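Alanine racemase (Enterococcus faecalis, PDB 3E6E) belongs to a family of two-domain enzymes with an N-terminal TIM-barrel domain and a mostly beta C-terminal domain, and is a dimer here. Local coordinates at residues 279-284 with 314-319; 290-295 with 309-314; 298-303 with 340-345. The protein carries 1 engineered substitution. All blocks are in the same frame, centred on the assembly; numbering follows the deposited sequence.

Contact 1. Residues 279-284 with 314-319; sequences IGTVPI and MDQCMI. With DCS (D-[3-hydroxy-2-methyl-5-phosphonooxymethyl-pyridin-4-ylmethyl]-N,O-cycloserylamide), chain F.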
loop_
_atom_site.group_PDB
_atom_site.type_symbol
_atom_site.label_atom_id
_atom_site.label_comp_id
_atom_site.label_asym_id
_atom_site.label_seq_id
_atom_site.Cartn_x
_atom_site.Cartn_y
_atom_site.Cartn_z
ATOM N N ILE A 279 18.438 0.536 21.751
ATOM C CA ILE A 279 17.693 0.704 20.512
ATOM C C ILE A 279 17.531 -0.605 19.726
ATOM O O ILE A 279 18.496 -1.339 19.511
ATOM C CB ILE A 279 18.407 1.749 19.609
ATOM C CG1 ILE A 279 18.455 3.111 20.308
ATOM C CG2 ILE A 279 17.710 1.863 18.270
ATOM C CD1 ILE A 279 17.090 3.728 20.595
ATOM N N GLY A 280 16.300 -0.886 19.300
ATOM C CA GLY A 280 16.024 -2.091 18.533
ATOM C C GLY A 280 15.662 -1.717 17.109
ATOM O O GLY A 280 15.156 -0.619 16.866
ATOM N N THR A 281 15.929 -2.606 16.159
ATOM C CA THR A 281 15.610 -2.325 14.767
ATOM C C THR A 281 14.678 -3.414 14.267
ATOM O O THR A 281 14.968 -4.600 14.389
ATOM C CB THR A 281 16.879 -2.280 13.883
ATOM O OG1 THR A 281 17.742 -1.241 14.341
ATOM C CG2 THR A 281 16.523 -1.977 12.436
ATOM N N VAL A 282 13.553 -2.986 13.709
ATOM C CA VAL A 282 12.533 -3.892 13.199
ATOM C C VAL A 282 12.396 -3.792 11.675
ATOM O O VAL A 282 12.244 -2.695 11.128
ATOM C CB VAL A 282 11.182 -3.569 13.857
ATOM C CG1 VAL A 282 10.133 -4.571 13.410
ATOM C CG2 VAL A 282 11.331 -3.570 15.376
ATOM N N PRO A 283 12.437 -4.939 10.976
ATOM C CA PRO A 283 12.330 -5.034 9.516
ATOM C C PRO A 283 10.950 -4.781 8.881
ATOM O O PRO A 283 10.445 -5.593 8.092
ATOM C CB PRO A 283 12.876 -6.434 9.225
ATOM C CG PRO A 283 12.459 -7.197 10.418
ATOM C CD PRO A 283 12.782 -6.249 11.552
ATOM N N ILE A 284 10.359 -3.639 9.221
ATOM C CA ILE A 284 9.065 -3.241 8.681
ATOM C C ILE A 284 9.115 -1.737 8.491
ATOM O O ILE A 284 9.495 -1.005 9.408
ATOM C CB ILE A 284 7.906 -3.614 9.636
ATOM C CG1 ILE A 284 6.565 -3.288 8.981
ATOM C CG2 ILE A 284 8.059 -2.885 10.963
ATOM C CD1 ILE A 284 5.363 -3.628 9.865
ATOM N N MET A 314 11.976 3.225 4.798
ATOM C CA MET A 314 11.251 2.489 3.770
ATOM C C MET A 314 11.107 1.050 4.249
ATOM O O MET A 314 10.000 0.526 4.327
ATOM C CB MET A 314 12.041 2.529 2.448
ATOM C CG MET A 314 11.350 1.907 1.245
ATOM S SD MET A 314 12.161 2.174 -0.394
ATOM C CE MET A 314 11.700 3.842 -0.701
ATOM N N ASP A 315 12.230 0.434 4.618
ATOM C CA ASP A 315 12.245 -0.965 5.055
ATOM C C ASP A 315 12.402 -1.332 6.523
ATOM O O ASP A 315 12.377 -2.514 6.862
ATOM C CB ASP A 315 13.284 -1.724 4.244
ATOM C CG ASP A 315 12.782 -2.068 2.875
ATOM O OD1 ASP A 315 11.835 -2.872 2.816
ATOM O OD2 ASP A 315 13.313 -1.540 1.870
ATOM N N GLN A 316 12.564 -0.351 7.399
ATOM C CA GLN A 316 12.682 -0.653 8.821
ATOM C C GLN A 316 12.530 0.580 9.685
ATOM O O GLN A 316 12.443 1.707 9.185
ATOM C CB GLN A 316 14.024 -1.310 9.130
ATOM C CG GLN A 316 15.221 -0.483 8.734
ATOM C CD GLN A 316 15.845 -0.966 7.448
ATOM O OE1 GLN A 316 15.251 -0.865 6.380
ATOM N NE2 GLN A 316 17.053 -1.505 7.548
ATOM N N CYS A 317 12.474 0.360 10.991
ATOM C CA CYS A 317 12.352 1.462 11.924
ATOM C C CYS A 317 12.960 1.083 13.263
ATOM O O CYS A 317 12.994 -0.091 13.643
ATOM C CB CYS A 317 10.882 1.887 12.076
ATOM S SG CYS A 317 9.722 0.653 12.681
ATOM N N MET A 318 13.471 2.076 13.973
ATOM C CA MET A 318 14.087 1.806 15.262
ATOM C C MET A 318 13.227 2.258 16.432
ATOM O O MET A 318 12.601 3.324 16.398
ATOM C CB MET A 318 15.469 2.452 15.358
ATOM C CG MET A 318 15.823 3.386 14.231
ATOM S SD MET A 318 16.142 2.541 12.679
ATOM C CE MET A 318 14.940 3.325 11.648
ATOM N N ILE A 319 13.221 1.427 17.468
ATOM C CA ILE A 319 12.444 1.668 18.670
ATOM C C ILE A 319 13.313 1.709 19.920
ATOM O O ILE A 319 14.413 1.151 19.960
ATOM C CB ILE A 319 11.376 0.564 18.862
ATOM C CG1 ILE A 319 12.060 -0.784 19.110
ATOM C CG2 ILE A 319 10.479 0.485 17.626
ATOM C CD1 ILE A 319 11.106 -1.949 19.156
HETATM N N1 DCS F . 21.655 2.425 0.894
HETATM C C2 DCS F . 20.900 1.908 1.991
HETATM C C2A DCS F . 21.571 1.093 3.097
HETATM C C3 DCS F . 19.527 2.177 1.993
HETATM O O3 DCS F . 18.732 1.722 2.989
HETATM C C4 DCS F . 18.957 2.967 0.899
HETATM C C4A DCS F . 17.492 3.258 0.905
HETATM C C5 DCS F . 19.822 3.458 -0.189
HETATM C C6 DCS F . 21.144 3.168 -0.150
HETATM C C5A DCS F . 19.327 4.302 -1.399
HETATM O O4P DCS F . 18.878 5.619 -1.000
HETATM P P DCS F . 18.306 6.769 -1.988
HETATM O O1P DCS F . 19.368 7.105 -2.936
HETATM O O2P DCS F . 17.113 6.260 -2.673
HETATM O O3P DCS F . 17.970 7.919 -1.170
HETATM N N DCS F . 17.172 4.183 2.049
HETATM C CA DCS F . 15.858 4.594 2.238
HETATM C C DCS F . 14.925 3.996 3.133
HETATM O O DCS F . 15.169 2.928 3.937
HETATM N ND DCS F . 13.794 4.645 3.051
HETATM O OG DCS F . 13.942 5.662 2.122
HETATM C CB DCS F . 15.198 5.628 1.631
HETATM O O HOH W 1 12.314 -4.902 5.913
#
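An antiparallel ladder in the C-terminal beta domain of alanine racemase joins G280 to I319 and V282 to C317 as hydrogen-bonded pairs, with T281 and M318 as the non-hydrogen-bonded pair between them. G280 N donates to I319 O and G280 O accepts from I319 N, both at 2.9 Å. The next rung is straighter on one side: V282 N meets C317 O at 2.9 Å with an angle of 175° at the hydrogen, while C317 N reaches V282 O at 3.1 Å. V282 O also takes I284 N, because P283 centres an inverse gamma turn that ends the strand. Beyond it a water donates to D315 O (2.6 Å) and, weakly, to P283 O.

V282 CG2 lies 4.1 Å from I319 CD1 on the face shared with C317. I279 CG2 lies anti to the backbone N because CG1 takes the place beside it (chi1 -62°), and packs 3.7 Å from M318 CB. T281 OG1 bonds R139 O of the second subunit, and D315 forms salt bridges with R365 and with K40 of the second subunit. Strand 277-282 runs between strands 249-259 and 317-321, and the latter pairs in turn with strand 304-309.

Contact 2. Residues 290-295 with 309-314; sequences WLRHLQ and VGRVCM. With DCS (D-[3-hydroxy-2-methyl-5-phosphonooxymethyl-pyridin-4-ylmethyl]-N,O-cycloserylamide), chain F.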
loop_
_atom_site.group_PDB
_atom_site.type_symbol
_atom_site.label_atom_id
_atom_site.label_comp_id
_atom_site.label_asym_id
_atom_site.label_seq_id
_atom_site.Cartn_x
_atom_site.Cartn_y
_atom_site.Cartn_z
ATOM N N TRP A 290 3.607 0.815 6.932
ATOM C CA TRP A 290 3.814 1.298 8.303
ATOM C C TRP A 290 4.313 2.721 8.040
ATOM O O TRP A 290 5.490 3.020 8.179
ATOM C CB TRP A 290 4.886 0.437 8.983
ATOM C CG TRP A 290 5.004 0.607 10.458
ATOM C CD1 TRP A 290 6.038 1.186 11.134
ATOM C CD2 TRP A 290 4.047 0.200 11.456
ATOM N NE1 TRP A 290 5.787 1.168 12.490
ATOM C CE2 TRP A 290 4.573 0.571 12.715
ATOM C CE3 TRP A 290 2.799 -0.434 11.407
ATOM C CZ2 TRP A 290 3.893 0.326 13.913
ATOM C CZ3 TRP A 290 2.122 -0.676 12.601
ATOM C CH2 TRP A 290 2.673 -0.294 13.836
ATOM N N LEU A 291 3.387 3.580 7.625
ATOM C CA LEU A 291 3.666 4.960 7.266
ATOM C C LEU A 291 4.506 5.799 8.225
ATOM O O LEU A 291 4.395 5.695 9.446
ATOM C CB LEU A 291 2.348 5.686 6.978
ATOM C CG LEU A 291 1.411 5.066 5.934
ATOM C CD1 LEU A 291 0.382 6.114 5.534
ATOM C CD2 LEU A 291 2.187 4.605 4.699
ATOM N N ARG A 292 5.322 6.664 7.633
ATOM C CA ARG A 292 6.218 7.540 8.361
ATOM C C ARG A 292 5.581 8.263 9.537
ATOM O O ARG A 292 6.255 8.563 10.521
ATOM C CB ARG A 292 6.859 8.532 7.381
ATOM C CG ARG A 292 7.801 7.830 6.386
ATOM C CD ARG A 292 8.242 8.686 5.208
ATOM N NE ARG A 292 9.242 9.676 5.578
ATOM C CZ ARG A 292 8.980 10.959 5.821
ATOM N NH1 ARG A 292 7.734 11.411 5.725
ATOM N NH2 ARG A 292 9.963 11.789 6.166
ATOM N N HIS A 293 4.287 8.538 9.473
ATOM C CA HIS A 293 3.677 9.228 10.602
ATOM C C HIS A 293 3.416 8.348 11.800
ATOM O O HIS A 293 2.691 8.739 12.712
ATOM C CB HIS A 293 2.384 9.900 10.198
ATOM C CG HIS A 293 2.586 11.197 9.493
ATOM N ND1 HIS A 293 2.882 11.274 8.151
ATOM C CD2 HIS A 293 2.552 12.469 9.952
ATOM C CE1 HIS A 293 3.019 12.543 7.812
ATOM N NE2 HIS A 293 2.824 13.288 8.886
ATOM N N LEU A 294 3.995 7.160 11.818
ATOM C CA LEU A 294 3.766 6.306 12.962
ATOM C C LEU A 294 4.826 6.545 14.026
ATOM O O LEU A 294 4.831 5.871 15.063
ATOM C CB LEU A 294 3.731 4.828 12.546
ATOM C CG LEU A 294 2.444 4.377 11.850
ATOM C CD1 LEU A 294 2.607 2.975 11.348
ATOM C CD2 LEU A 294 1.292 4.434 12.806
ATOM N N GLN A 295 5.739 7.482 13.766
ATOM C CA GLN A 295 6.773 7.800 14.752
ATOM C C GLN A 295 6.088 8.179 16.049
ATOM O O GLN A 295 5.005 8.763 16.035
ATOM C CB GLN A 295 7.609 9.001 14.338
ATOM C CG GLN A 295 8.633 8.773 13.277
ATOM C CD GLN A 295 9.491 10.005 13.074
ATOM O OE1 GLN A 295 10.291 10.380 13.936
ATOM N NE2 GLN A 295 9.317 10.654 11.931
ATOM N N VAL A 309 11.371 5.637 17.553
ATOM C CA VAL A 309 12.159 6.861 17.560
ATOM C C VAL A 309 12.846 7.049 16.228
ATOM O O VAL A 309 13.166 6.081 15.544
ATOM C CB VAL A 309 13.192 6.856 18.717
ATOM C CG1 VAL A 309 12.456 6.733 20.051
ATOM C CG2 VAL A 309 14.202 5.716 18.537
ATOM N N GLY A 310 13.067 8.297 15.849
ATOM C CA GLY A 310 13.677 8.557 14.561
ATOM C C GLY A 310 12.647 8.347 13.459
ATOM O O GLY A 310 11.522 7.906 13.710
ATOM N N ARG A 311 13.019 8.668 12.230
ATOM C CA ARG A 311 12.097 8.486 11.123
ATOM C C ARG A 311 11.943 7.023 10.767
ATOM O O ARG A 311 12.877 6.227 10.911
ATOM C CB ARG A 311 12.564 9.257 9.895
ATOM C CG ARG A 311 12.317 10.752 9.995
ATOM C CD ARG A 311 10.868 11.104 9.657
ATOM N NE ARG A 311 10.688 12.546 9.504
ATOM C CZ ARG A 311 10.557 13.410 10.508
ATOM N NH1 ARG A 311 10.571 12.989 11.767
ATOM N NH2 ARG A 311 10.439 14.706 10.245
ATOM N N VAL A 312 10.741 6.680 10.323
ATOM C CA VAL A 312 10.418 5.337 9.901
ATOM C C VAL A 312 11.076 5.231 8.539
ATOM O O VAL A 312 10.914 6.132 7.709
ATOM C CB VAL A 312 8.885 5.189 9.775
ATOM C CG1 VAL A 312 8.518 3.878 9.066
ATOM C CG2 VAL A 312 8.258 5.234 11.158
ATOM N N CYS A 313 11.840 4.165 8.309
ATOM C CA CYS A 313 12.504 3.996 7.013
ATOM C C CYS A 313 11.614 3.215 6.075
ATOM O O CYS A 313 10.639 2.612 6.498
ATOM C CB CYS A 313 13.818 3.217 7.143
ATOM S SG CYS A 313 15.130 4.009 8.063
ATOM N N MET A 314 11.976 3.225 4.798
ATOM C CA MET A 314 11.251 2.489 3.770
ATOM C C MET A 314 11.107 1.050 4.249
ATOM O O MET A 314 10.000 0.526 4.327
ATOM C CB MET A 314 12.041 2.529 2.448
ATOM C CG MET A 314 11.350 1.907 1.245
ATOM S SD MET A 314 12.161 2.174 -0.394
ATOM C CE MET A 314 11.700 3.842 -0.701
HETATM N N1 DCS F . 21.655 2.425 0.894
HETATM C C2 DCS F . 20.900 1.908 1.991
HETATM C C2A DCS F . 21.571 1.093 3.097
HETATM C C3 DCS F . 19.527 2.177 1.993
HETATM O O3 DCS F . 18.732 1.722 2.989
HETATM C C4 DCS F . 18.957 2.967 0.899
HETATM C C4A DCS F . 17.492 3.258 0.905
HETATM C C5 DCS F . 19.822 3.458 -0.189
HETATM C C6 DCS F . 21.144 3.168 -0.150
HETATM C C5A DCS F . 19.327 4.302 -1.399
HETATM O O4P DCS F . 18.878 5.619 -1.000
HETATM P P DCS F . 18.306 6.769 -1.988
HETATM O O1P DCS F . 19.368 7.105 -2.936
HETATM O O2P DCS F . 17.113 6.260 -2.673
HETATM O O3P DCS F . 17.970 7.919 -1.170
HETATM N N DCS F . 17.172 4.183 2.049
HETATM C CA DCS F . 15.858 4.594 2.238
HETATM C C DCS F . 14.925 3.996 3.133
HETATM O O DCS F . 15.169 2.928 3.937
HETATM N ND DCS F . 13.794 4.645 3.051
HETATM O OG DCS F . 13.942 5.662 2.122
HETATM C CB DCS F . 15.198 5.628 1.631
HETATM O O HOH W 2 11.538 8.467 6.524
#
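V312 drives its side chain into the short loop 290-295, and the close packing of the contact gathers around its two methyl groups. CG1, anti to the backbone N (chi1 169°), comes within 3.3 Å of W290 O and lies 4.2 Å from W290 CD1, obliquely to the indole. The other branch, V312 CG2, packs against the 3-10 segment 292-294, 3.9 Å from R292 O and 4.1 Å from Q295 CG. Q295 is heavily covered here, its aliphatic chain lying against both V312 CG2 and G310 O. The indole is covered on one face within its own loop by L294 CD1, which stands over the centre of the ring, while L294 N bonds back to L291 O.

Toward the partly exposed side the contact becomes polar and looser. R292 bends at chi3, and its NE donates to a water (2.8 Å) that in turn donates to V312 O (2.7 Å), so the link across this edge is indirect. R292 NH2 lies 3.5 Å from R311 NE, two donors of like charge, with the guanidinium planes 82° apart. R292 N is held by E357 of the second subunit.

C313 and M314 continue from V312 into the pocket of the bound DCS, C313 CB lying 3.5 Å from DCS O. Such packing of two C-terminal-domain loops beside a ligand that the second subunit also binds is characteristic of the two-subunit active site of alanine racemases.

Contact 3. Residues 298-303 with 340-345; sequences TVLVNG and EENTLQ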
loop_
_atom_site.group_PDB
_atom_site.type_symbol
_atom_site.label_atom_id
_atom_site.label_comp_id
_atom_site.label_asym_id
_atom_site.label_seq_id
_atom_site.Cartn_x
_atom_site.Cartn_y
_atom_site.Cartn_z
ATOM N N THR A 298 3.936 3.521 19.827
ATOM C CA THR A 298 4.664 2.501 20.567
ATOM C C THR A 298 4.207 1.084 20.244
ATOM O O THR A 298 3.015 0.796 20.249
ATOM C CB THR A 298 4.521 2.723 22.079
ATOM O OG1 THR A 298 3.131 2.788 22.427
ATOM C CG2 THR A 298 5.209 4.022 22.479
ATOM N N VAL A 299 5.166 0.203 19.966
ATOM C CA VAL A 299 4.865 -1.192 19.662
ATOM C C VAL A 299 5.122 -2.059 20.892
ATOM O O VAL A 299 5.539 -1.554 21.933
ATOM C CB VAL A 299 5.704 -1.713 18.493
ATOM C CG1 VAL A 299 5.370 -0.935 17.232
ATOM C CG2 VAL A 299 7.174 -1.606 18.829
ATOM N N LEU A 300 4.904 -3.366 20.766
ATOM C CA LEU A 300 5.063 -4.250 21.909
ATOM C C LEU A 300 6.150 -5.310 21.858
ATOM O O LEU A 300 6.238 -6.116 20.926
ATOM C CB LEU A 300 3.719 -4.909 22.215
ATOM C CG LEU A 300 2.608 -3.882 22.444
ATOM C CD1 LEU A 300 1.248 -4.573 22.462
ATOM C CD2 LEU A 300 2.857 -3.147 23.755
ATOM N N VAL A 301 6.965 -5.302 22.904
ATOM C CA VAL A 301 8.058 -6.249 23.065
ATOM C C VAL A 301 7.897 -6.813 24.474
ATOM O O VAL A 301 7.920 -6.076 25.448
ATOM C CB VAL A 301 9.422 -5.533 22.917
ATOM C CG1 VAL A 301 10.555 -6.560 22.818
ATOM C CG2 VAL A 301 9.395 -4.623 21.675
ATOM N N ASN A 302 7.700 -8.117 24.579
ATOM C CA ASN A 302 7.519 -8.754 25.879
ATOM C C ASN A 302 6.488 -8.035 26.736
ATOM O O ASN A 302 6.689 -7.848 27.941
ATOM C CB ASN A 302 8.834 -8.812 26.655
ATOM C CG ASN A 302 9.884 -9.638 25.961
ATOM O OD1 ASN A 302 9.583 -10.659 25.338
ATOM N ND2 ASN A 302 11.140 -9.211 26.081
ATOM N N GLY A 303 5.391 -7.620 26.115
ATOM C CA GLY A 303 4.335 -6.956 26.861
ATOM C C GLY A 303 4.646 -5.575 27.393
ATOM O O GLY A 303 3.887 -5.043 28.194
ATOM N N GLU A 340 -1.030 -5.376 27.340
ATOM C CA GLU A 340 -1.079 -4.248 26.412
ATOM C C GLU A 340 -1.754 -4.638 25.107
ATOM O O GLU A 340 -1.714 -5.802 24.697
ATOM C CB GLU A 340 0.332 -3.747 26.106
ATOM C CG GLU A 340 1.068 -3.251 27.329
ATOM C CD GLU A 340 0.345 -2.106 28.016
ATOM O OE1 GLU A 340 0.618 -1.847 29.210
ATOM O OE2 GLU A 340 -0.491 -1.457 27.352
ATOM N N GLU A 341 -2.368 -3.661 24.448
ATOM C CA GLU A 341 -3.053 -3.909 23.182
ATOM C C GLU A 341 -2.864 -2.800 22.160
ATOM O O GLU A 341 -3.049 -1.618 22.454
ATOM C CB GLU A 341 -4.569 -4.079 23.395
ATOM C CG GLU A 341 -5.111 -5.504 23.261
ATOM C CD GLU A 341 -6.267 -5.639 22.251
ATOM O OE1 GLU A 341 -5.994 -5.904 21.058
ATOM O OE2 GLU A 341 -7.447 -5.477 22.650
ATOM N N ASN A 342 -2.482 -3.193 20.954
ATOM C CA ASN A 342 -2.369 -2.247 19.871
ATOM C C ASN A 342 -3.449 -2.705 18.916
ATOM O O ASN A 342 -3.487 -3.868 18.506
ATOM C CB ASN A 342 -0.996 -2.289 19.220
ATOM C CG ASN A 342 -0.102 -1.200 19.733
ATOM O OD1 ASN A 342 -0.566 -0.313 20.439
ATOM N ND2 ASN A 342 1.173 -1.241 19.378
ATOM N N THR A 343 -4.362 -1.787 18.620
ATOM C CA THR A 343 -5.501 -2.064 17.755
ATOM C C THR A 343 -5.379 -1.265 16.480
ATOM O O THR A 343 -4.687 -0.259 16.436
ATOM C CB THR A 343 -6.786 -1.623 18.420
ATOM O OG1 THR A 343 -6.854 -0.187 18.382
ATOM C CG2 THR A 343 -6.823 -2.083 19.863
ATOM N N LEU A 344 -6.063 -1.701 15.438
ATOM C CA LEU A 344 -6.014 -0.968 14.192
ATOM C C LEU A 344 -6.493 0.477 14.432
ATOM O O LEU A 344 -5.925 1.424 13.884
ATOM C CB LEU A 344 -6.904 -1.653 13.160
ATOM C CG LEU A 344 -6.207 -2.056 11.868
ATOM C CD1 LEU A 344 -5.098 -3.054 12.171
ATOM C CD2 LEU A 344 -7.236 -2.657 10.929
ATOM N N GLN A 345 -7.530 0.647 15.252
ATOM C CA GLN A 345 -8.050 1.981 15.526
ATOM C C GLN A 345 -6.947 2.898 16.001
ATOM O O GLN A 345 -6.790 4.009 15.485
ATOM C CB GLN A 345 -9.143 1.938 16.587
ATOM C CG GLN A 345 -10.522 2.288 16.056
ATOM C CD GLN A 345 -10.578 3.664 15.435
ATOM O OE1 GLN A 345 -10.416 4.674 16.118
ATOM N NE2 GLN A 345 -10.814 3.711 14.126
#
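N342 ND2 donates to T298 O at 2.9 Å, and this is the hydrogen bond that joins segments 298-303 and 340-345. It is almost perfectly straight, 179° at the hydrogen; the donor lies in the carbonyl plane on a lone pair of T298 O, and that oxygen lies in the amide plane of N342. Next to it L300 provides the apolar part. With CG anti to the carbonyl carbon (chi1 -56°), beside the backbone N, both methyls come to lie against E340 CB: L300 CD2 meets it at 3.5 Å and CD1 approaches the same carbon at 3.8 Å, the two side chains crossing at about a right angle. E340 CG then passes 3.5 Å from G303 O before the chain bends at chi2.

Around this first shell, R305 of the adjoining strand 304-309 gathers the polar ends. R305 NH1 forms a salt bridge with E340 OE2, and the same arginine bonds T298 OG1 and, weakly, N342 OD1. G303 N is held by D337, in the strand that pairs with 340-342. Past N342 the chain enters helix 344-351, where T343 is the N-cap and its OG1 bonds M346 N.

The strands 298-301 and 340-342 are not joined by a backbone ladder; their axes come no closer than 7.7 Å, and side chains make the connection. One planar amide, gripped firmly through ND2 and only weakly through OD1, makes the join directional, whereas the leucine crossing the aliphatic part of a glutamate adds a non-directional one; R305 gives the polar ends of E340, T298 and N342 a common partner.

Overall arrangement
Contact 1 is buried and made largely by backbone hydrogen bonds between neighbouring strands, whereas contacts 2 and 3 are partly buried and rely on side chains. Contact 2 joins loops, with valine packing on one side and water and arginines on the other; contact 3 ties strand 298-301 to a two-stranded sheet through one amide bond and a leucine. Contacts 1 and 2 share M314, are joined by a probable hydrogen bond between M318 O and V309 N, lie beside the bound ligand and touch the second subunit, while no other chain of the assembly touches contact 3. Contacts 1 and 3 reach the same mixed sheet, and I319 packs on V299 and V301. W290 packs on C317 and V299.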